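Local coordinates for protein HpuA (Kingella denitrificans ATCC 33394, PDB 5EC6) that serves as an outer-membrane lipoprotein receptor for haemoglobin, probably as part of the bacterium's uptake of haem iron, at residues E178-R183 with S192-R197; V206-F211 with T224-S229. All coordinates share one frame; numbering follows the deposited sequence.

In the fold
Interactions 1 and 2 lie side by side in the same part of the fold, their centres about 6 Å apart, where strands 174-185 and 208-215 are neighbours. Segment 192-197 of interaction 1 also touches both segments of interaction 2: Glu195 O lies 2.8 Å from Val207 N and Glu195 N 2.9 Å from Thr208 O, two probable hydrogen bonds, while Ser192 CB packs 3.1 Å from Val226 O. In each contact a serine hydroxyl accepts a backbone N-H of the partner segment, Ser192 in interaction 1 and Ser210 in interaction 2. The structure is the apo form of the receptor; neither contact includes a ligand, and both join neighbouring parts of its beta framework.

Interaction 1. Residues E178-R183 with S192-R197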
ATOM      1  N   GLU A 178      -8.583   1.127   6.778  1.00 15.79           N
ATOM      2  CA  GLU A 178      -7.970   0.205   7.722  1.00 16.74           C
ATOM      3  C   GLU A 178      -6.611  -0.073   7.106  1.00 15.79           C
ATOM      4  O   GLU A 178      -6.557  -0.617   6.010  1.00 17.04           O
ATOM      5  CB  GLU A 178      -8.833  -1.061   7.809  1.00 17.89           C
ATOM      6  CG  GLU A 178      -8.375  -2.096   8.841  1.00 20.04           C
ATOM      7  CD  GLU A 178      -9.491  -3.075   9.197  1.00 21.94           C
ATOM      8  OE1 GLU A 178     -10.710  -2.697   9.168  1.00 22.93           O
ATOM      9  OE2 GLU A 178      -9.162  -4.269   9.484  1.00 22.34           O
ATOM     10  N   VAL A 179      -5.532   0.278   7.815  1.00 15.25           N
ATOM     11  CA  VAL A 179      -4.211   0.363   7.189  1.00 16.55           C
ATOM     12  C   VAL A 179      -3.153  -0.407   8.018  1.00 15.42           C
ATOM     13  O   VAL A 179      -3.330  -0.637   9.233  1.00 16.45           O
ATOM     14  CB  VAL A 179      -3.716   1.818   6.938  1.00 15.26           C
ATOM     15  CG1 VAL A 179      -4.761   2.615   6.169  1.00 15.25           C
ATOM     16  CG2 VAL A 179      -3.337   2.557   8.193  1.00 16.63           C
ATOM     17  N   ILE A 180      -2.043  -0.642   7.366  1.00 15.82           N
ATOM     18  CA  ILE A 180      -0.844  -1.156   8.033  0.56 16.86           C
ATOM     19  C   ILE A 180       0.332  -0.265   7.684  1.00 16.44           C
ATOM     20  O   ILE A 180       0.487   0.163   6.542  1.00 16.25           O
ATOM     21  CB  ILE A 180      -0.551  -2.590   7.569  0.56 17.93           C
ATOM     22  CG1 ILE A 180      -1.696  -3.549   7.959  0.56 19.96           C
ATOM     23  CG2 ILE A 180       0.780  -3.089   8.141  0.56 18.16           C
ATOM     24  CD1 ILE A 180      -1.713  -4.769   7.086  0.56 19.86           C
ATOM     25  N   GLY A 181       1.142   0.028   8.700  1.00 15.43           N
ATOM     26  CA  GLY A 181       2.415   0.733   8.553  1.00 16.59           C
ATOM     27  C   GLY A 181       3.589  -0.213   8.617  1.00 16.94           C
ATOM     28  O   GLY A 181       3.512  -1.252   9.310  1.00 17.87           O
ATOM     29  N   LEU A 182       4.613   0.148   7.871  1.00 16.12           N
ATOM     30  CA  LEU A 182       5.830  -0.656   7.733  1.00 17.52           C
ATOM     31  C   LEU A 182       7.042   0.240   7.931  1.00 18.15           C
ATOM     32  O   LEU A 182       7.177   1.307   7.319  1.00 16.71           O
ATOM     33  CB  LEU A 182       5.873  -1.305   6.357  1.00 18.92           C
ATOM     34  CG  LEU A 182       7.241  -1.896   5.950  1.00 22.70           C
ATOM     35  CD1 LEU A 182       7.305  -3.205   6.685  1.00 25.39           C
ATOM     36  CD2 LEU A 182       7.371  -2.098   4.441  1.00 27.60           C
ATOM     37  N   ARG A 183       7.974  -0.235   8.779  1.00 17.55           N
ATOM     38  CA  ARG A 183       9.280   0.353   8.896  1.00 16.59           C
ATOM     39  C   ARG A 183      10.333  -0.782   8.709  1.00 17.29           C
ATOM     40  O   ARG A 183       9.985  -1.972   8.644  1.00 17.33           O
ATOM     41  CB  ARG A 183       9.468   1.025  10.270  1.00 17.41           C
ATOM     42  CG  ARG A 183       8.544   2.278  10.563  1.00 13.22           C
ATOM     43  CD  ARG A 183       8.793   2.783  11.963  1.00 23.62           C
ATOM     44  NE  ARG A 183       8.490   4.202  12.218  1.00 24.00           N
ATOM     45  CZ  ARG A 183       8.009   4.688  13.354  1.00 27.00           C
ATOM     46  NH1 ARG A 183       7.651   3.889  14.409  1.00 24.04           N
ATOM     47  NH2 ARG A 183       7.732   5.981  13.404  1.00 28.84           N
ATOM     48  N   SER A 192       2.924  -2.305  12.070  1.00 18.40           N
ATOM     49  CA  SER A 192       2.010  -1.790  13.070  1.00 17.79           C
ATOM     50  C   SER A 192       1.062  -2.876  13.590  1.00 18.16           C
ATOM     51  O   SER A 192       0.806  -3.870  12.924  1.00 19.29           O
ATOM     52  CB  SER A 192       1.207  -0.623  12.477  1.00 18.62           C
ATOM     53  OG  SER A 192       0.513  -1.030  11.330  1.00 16.51           O
ATOM     54  N   SER A 193       0.552  -2.672  14.809  1.00 19.63           N
ATOM     55  CA  SER A 193      -0.220  -3.732  15.485  1.00 21.97           C
ATOM     56  C   SER A 193      -1.496  -4.016  14.780  1.00 21.69           C
ATOM     57  O   SER A 193      -2.271  -3.093  14.415  1.00 21.69           O
ATOM     58  CB  SER A 193      -0.506  -3.371  16.933  1.00 22.55           C
ATOM     59  OG  SER A 193       0.707  -3.215  17.638  1.00 24.41           O
ATOM     60  N   TYR A 194      -1.796  -5.293  14.592  1.00 20.63           N
ATOM     61  CA  TYR A 194      -2.995  -5.670  13.888  1.00 20.83           C
ATOM     62  C   TYR A 194      -3.433  -7.026  14.351  1.00 23.78           C
ATOM     63  O   TYR A 194      -2.707  -8.012  14.136  1.00 24.15           O
ATOM     64  CB  TYR A 194      -2.746  -5.707  12.392  1.00 21.37           C
ATOM     65  CG  TYR A 194      -3.919  -5.675  11.471  1.00 21.13           C
ATOM     66  CD1 TYR A 194      -5.168  -5.137  11.856  1.00 20.64           C
ATOM     67  CD2 TYR A 194      -3.786  -6.108  10.155  1.00 20.07           C
ATOM     68  CE1 TYR A 194      -6.208  -5.064  10.966  1.00 21.01           C
ATOM     69  CE2 TYR A 194      -4.824  -6.055   9.260  1.00 20.98           C
ATOM     70  CZ  TYR A 194      -6.051  -5.530   9.654  1.00 19.85           C
ATOM     71  OH  TYR A 194      -7.043  -5.494   8.703  1.00 22.56           O
ATOM     72  N   GLU A 195      -4.643  -7.073  14.917  1.00 24.35           N
ATOM     73  CA  GLU A 195      -5.272  -8.334  15.348  1.00 26.99           C
ATOM     74  C   GLU A 195      -6.740  -8.219  15.099  1.00 28.21           C
ATOM     75  O   GLU A 195      -7.386  -7.220  15.504  1.00 28.50           O
ATOM     76  CB  GLU A 195      -5.036  -8.591  16.838  1.00 30.03           C
ATOM     77  CG  GLU A 195      -5.798  -9.815  17.356  1.00 31.89           C
ATOM     78  CD  GLU A 195      -5.496 -10.159  18.806  1.00 30.86           C
ATOM     79  OE1 GLU A 195      -4.615  -9.537  19.447  1.00 31.68           O
ATOM     80  OE2 GLU A 195      -6.147 -11.129  19.278  1.00 39.45           O
ATOM     81  N   THR A 196      -7.303  -9.192  14.404  1.00 31.04           N
ATOM     82  CA  THR A 196      -8.747  -9.197  14.193  1.00 34.77           C
ATOM     83  C   THR A 196      -9.311 -10.480  14.782  1.00 41.09           C
ATOM     84  O   THR A 196      -8.548 -11.350  15.218  1.00 36.61           O
ATOM     85  CB  THR A 196      -9.079  -9.080  12.700  1.00 33.32           C
ATOM     86  OG1 THR A 196      -8.474 -10.167  11.999  1.00 35.98           O
ATOM     87  CG2 THR A 196      -8.527  -7.768  12.148  1.00 35.58           C
ATOM     88  N   ARG A 197     -10.637 -10.588  14.797  1.00 48.72           N
ATOM     89  CA  ARG A 197     -11.312 -11.847  15.163  1.00 60.39           C
ATOM     90  C   ARG A 197     -12.479 -12.169  14.234  1.00 59.85           C
ATOM     91  O   ARG A 197     -13.394 -11.364  14.104  1.00 67.14           O
ATOM     92  CB  ARG A 197     -11.772 -11.787  16.630  1.00 64.36           C
ATOM     93  CG  ARG A 197     -11.078 -12.820  17.507  1.00 71.44           C
ATOM     94  CD  ARG A 197     -11.020 -12.446  18.982  1.00 74.77           C
ATOM     95  NE  ARG A 197      -9.878 -13.084  19.644  1.00 83.96           N
ATOM     96  CZ  ARG A 197      -9.729 -14.401  19.839  1.00 87.38           C
ATOM     97  NH1 ARG A 197     -10.654 -15.273  19.433  1.00 88.03           N
ATOM     98  NH2 ARG A 197      -8.638 -14.857  20.449  1.00 87.45           N
TER
HETATM   99  O   HOH W   1      -2.008  -1.568  12.290  1.00 18.47           O
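Tyr194 reaches Glu178 with its hydroxyl, and Ser192 clasps Gly181, so that segment 192-197 is fixed to segment 178-183 of strand 174-185 at two separate points. With CG anti to the backbone N (chi1 -162°), the Tyr194 ring extends toward strand 174-185, and Tyr194 OH donates to Glu178 OE2 over 2.6 Å. OE2 is met on its anti side, the hydroxyl tilted somewhat out of the carboxylate plane, and lies at the ring edge, close to the ring plane, whereas the carboxylate as a whole stands 89° to the ring. The extended chain of Glu178 carries the group that far. The phenol oxygen has a second partner in Ala130 N, so two bonds restrict its position. Ile180, modelled in two conformers, crosses the tyrosine at about a right angle in the one given, Ile180 CD1 lying 3.9 Å from Tyr194 CD2 and adding an apolar contact beside the polar one.

At the other point Ser192 pairs with Gly181 in both directions. Ser192 OG sits between its own backbone N and carbonyl carbon, where it accepts Gly181 N at 2.9 Å; the N-H...O angle of 171° makes this bond nearly straight. Ser192 N donates back to Gly181 O at 3.0 Å. A hydroxyl thus stands in for the backbone carbonyl as acceptor. Water 1 continues the join: it lies 2.8 Å from Ser192 OG and donates to Ser193 O at 2.6 Å, with a weak bond to Val179 O.

The contact follows directly on strand 188-191, which lies antiparallel to strand 174-185, just before the chain departs toward strand 195-196 and its partner 99-100. Strand 298-308 bonds to the backbone of Glu178, Ile180 and Leu182, strand 208-215 meets Val179 through Ser210, and Phe138 of strand 136-142 packs against Ile180.

Interaction 2. Residues V206-F211 with T224-S229; sequences VVTGSF and TIVGNS
Ser210 holds OG beside its own backbone N and anti to its carbonyl carbon (chi1 -61°), which directs the hydroxyl at Val226; in Val226, with CG1 anti to the backbone N (chi1 180°), CG2 falls beside that N and faces Gly209 O. The two residues meet at the open end of the beta hairpin formed by strands 208-215 and 220-225. Val226 N donates to Ser210 OG at 2.9 Å with an N-H...O angle of 174°, so a side chain takes the acceptor role at the point where the strands part. Val226 CG2 approaches Gly209 O to 3.3 Å, and in the given one of two Thr208 conformers Val226 CG1 reaches Thr208 CG2 at 4.2 Å, the two side chains crossing roughly at right angles.

Further toward the hairpin turn, direct pairing is weak: the bond from Thr224 N to Phe211 O is long at 3.4 Å. Water 2 bridges beside it, accepting from Phe211 N at 3.0 Å and donating to Thr224 O.

Elsewhere segment 206-211 meets strand 195-196 through a classic beta bulge, Val207 and Thr208 both facing Glu195, and Ser210 joins the backbone of Val179 in strand 174-185. Val226 likewise bonds through its backbone to Ser193. Ser210 CB lies 3.5 Å from Thr224 O, the same carbonyl that accepts from water 2.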
ATOM      1  N   VAL A 206     -12.111  -5.780  15.321  1.00 29.30           N
ATOM      2  CA  VAL A 206     -10.674  -5.532  15.339  1.00 27.98           C
ATOM      3  C   VAL A 206     -10.230  -5.281  16.777  1.00 25.47           C
ATOM      4  O   VAL A 206     -10.711  -4.379  17.452  1.00 24.95           O
ATOM      5  CB  VAL A 206     -10.359  -4.285  14.434  1.00 27.38           C
ATOM      6  CG1 VAL A 206      -8.882  -3.926  14.481  1.00 26.61           C
ATOM      7  CG2 VAL A 206     -10.805  -4.509  12.993  1.00 29.16           C
ATOM      8  N   VAL A 207      -9.299  -6.084  17.253  1.00 26.01           N
ATOM      9  CA  VAL A 207      -8.802  -6.003  18.601  1.00 26.47           C
ATOM     10  C   VAL A 207      -7.780  -4.856  18.686  1.00 26.18           C
ATOM     11  O   VAL A 207      -7.820  -4.015  19.593  1.00 25.41           O
ATOM     12  CB  VAL A 207      -8.136  -7.335  18.997  1.00 30.53           C
ATOM     13  CG1 VAL A 207      -7.424  -7.197  20.338  1.00 30.68           C
ATOM     14  CG2 VAL A 207      -9.172  -8.456  18.978  1.00 34.19           C
ATOM     15  N   THR A 208      -6.861  -4.845  17.721  1.00 24.77           N
ATOM     16  CA  THR A 208      -5.940  -3.723  17.522  0.51 24.71           C
ATOM     17  C   THR A 208      -5.776  -3.483  16.026  1.00 23.96           C
ATOM     18  O   THR A 208      -5.712  -4.424  15.258  1.00 22.36           O
ATOM     19  CB  THR A 208      -4.535  -4.014  18.073  0.51 25.67           C
ATOM     20  OG1 THR A 208      -4.624  -4.886  19.216  0.51 28.52           O
ATOM     21  CG2 THR A 208      -3.848  -2.702  18.438  0.51 24.43           C
ATOM     22  N   GLY A 209      -5.768  -2.225  15.619  1.00 23.14           N
ATOM     23  CA  GLY A 209      -5.612  -1.914  14.195  1.00 20.32           C
ATOM     24  C   GLY A 209      -5.320  -0.414  14.061  1.00 17.77           C
ATOM     25  O   GLY A 209      -5.298   0.339  15.055  1.00 20.53           O
ATOM     26  N   SER A 210      -5.078   0.005  12.828  1.00 17.32           N
ATOM     27  CA  SER A 210      -4.770   1.396  12.524  1.00 16.32           C
ATOM     28  C   SER A 210      -5.747   1.889  11.486  1.00 16.04           C
ATOM     29  O   SER A 210      -6.043   1.183  10.507  1.00 16.46           O
ATOM     30  CB  SER A 210      -3.388   1.510  11.946  1.00 16.90           C
ATOM     31  OG  SER A 210      -2.343   1.061  12.847  1.00 16.80           O
ATOM     32  N   PHE A 211      -6.260   3.091  11.726  1.00 15.05           N
ATOM     33  CA  PHE A 211      -7.284   3.661  10.856  1.00 15.84           C
ATOM     34  C   PHE A 211      -6.939   5.111  10.484  1.00 14.66           C
ATOM     35  O   PHE A 211      -6.475   5.891  11.312  1.00 14.84           O
ATOM     36  CB  PHE A 211      -8.656   3.622  11.541  1.00 15.14           C
ATOM     37  CG  PHE A 211      -9.022   2.206  11.986  1.00 15.73           C
ATOM     38  CD1 PHE A 211      -9.528   1.333  11.083  1.00 17.46           C
ATOM     39  CD2 PHE A 211      -8.711   1.770  13.256  1.00 17.13           C
ATOM     40  CE1 PHE A 211      -9.837   0.028  11.434  1.00 16.18           C
ATOM     41  CE2 PHE A 211      -8.990   0.465  13.629  1.00 17.11           C
ATOM     42  CZ  PHE A 211      -9.559  -0.392  12.710  1.00 16.41           C
ATOM     43  N   THR A 224      -4.098   7.346  13.310  1.00 16.32           N
ATOM     44  CA  THR A 224      -2.898   6.900  13.968  1.00 16.74           C
ATOM     45  C   THR A 224      -2.514   5.514  13.503  1.00 16.29           C
ATOM     46  O   THR A 224      -3.346   4.595  13.513  1.00 17.31           O
ATOM     47  CB  THR A 224      -3.098   6.879  15.503  1.00 17.90           C
ATOM     48  OG1 THR A 224      -3.350   8.217  15.956  1.00 19.06           O
ATOM     49  CG2 THR A 224      -1.861   6.334  16.221  1.00 18.54           C
ATOM     50  N   ILE A 225      -1.246   5.382  13.148  1.00 15.56           N
ATOM     51  CA  ILE A 225      -0.659   4.091  12.871  1.00 16.64           C
ATOM     52  C   ILE A 225      -0.072   3.577  14.217  1.00 16.63           C
ATOM     53  O   ILE A 225       0.855   4.182  14.758  1.00 16.98           O
ATOM     54  CB  ILE A 225       0.395   4.179  11.799  1.00 17.81           C
ATOM     55  CG1 ILE A 225      -0.240   4.597  10.465  1.00 17.93           C
ATOM     56  CG2 ILE A 225       1.062   2.797  11.583  1.00 18.50           C
ATOM     57  CD1 ILE A 225       0.745   4.926   9.400  1.00 18.53           C
ATOM     58  N   VAL A 226      -0.652   2.489  14.699  1.00 17.58           N
ATOM     59  CA  VAL A 226      -0.400   2.000  16.083  1.00 18.25           C
ATOM     60  C   VAL A 226       0.894   1.172  16.169  1.00 18.40           C
ATOM     61  O   VAL A 226       1.048   0.179  15.487  1.00 18.67           O
ATOM     62  CB  VAL A 226      -1.609   1.171  16.532  1.00 20.36           C
ATOM     63  CG1 VAL A 226      -1.393   0.636  17.958  1.00 22.99           C
ATOM     64  CG2 VAL A 226      -2.841   2.027  16.497  1.00 22.54           C
ATOM     65  N   GLY A 227       1.784   1.597  17.054  1.00 18.69           N
ATOM     66  CA  GLY A 227       3.052   0.971  17.275  1.00 19.71           C
ATOM     67  C   GLY A 227       3.034  -0.189  18.269  1.00 21.68           C
ATOM     68  O   GLY A 227       1.984  -0.566  18.803  1.00 21.18           O
ATOM     69  N   ASN A 228       4.245  -0.733  18.447  1.00 22.96           N
ATOM     70  CA  ASN A 228       4.475  -1.871  19.359  1.00 22.38           C
ATOM     71  C   ASN A 228       5.983  -1.975  19.549  1.00 22.69           C
ATOM     72  O   ASN A 228       6.746  -1.114  19.113  1.00 22.10           O
ATOM     73  CB  ASN A 228       3.879  -3.138  18.769  1.00 21.80           C
ATOM     74  CG  ASN A 228       4.359  -3.395  17.345  1.00 22.77           C
ATOM     75  OD1 ASN A 228       5.524  -3.622  17.137  1.00 21.80           O
ATOM     76  ND2 ASN A 228       3.435  -3.259  16.335  1.00 22.09           N
ATOM     77  N   SER A 229       6.432  -2.994  20.305  1.00 26.29           N
ATOM     78  CA  SER A 229       7.846  -3.115  20.623  1.00 26.83           C
ATOM     79  C   SER A 229       8.737  -3.294  19.415  1.00 26.71           C
ATOM     80  O   SER A 229       9.880  -2.959  19.504  1.00 29.35           O
ATOM     81  CB  SER A 229       8.066  -4.339  21.543  1.00 28.17           C
ATOM     82  OG  SER A 229       7.681  -5.541  20.877  1.00 29.51           O
TER
HETATM   83  O   HOH W   2      -5.853   4.200  14.475  1.00 18.93           O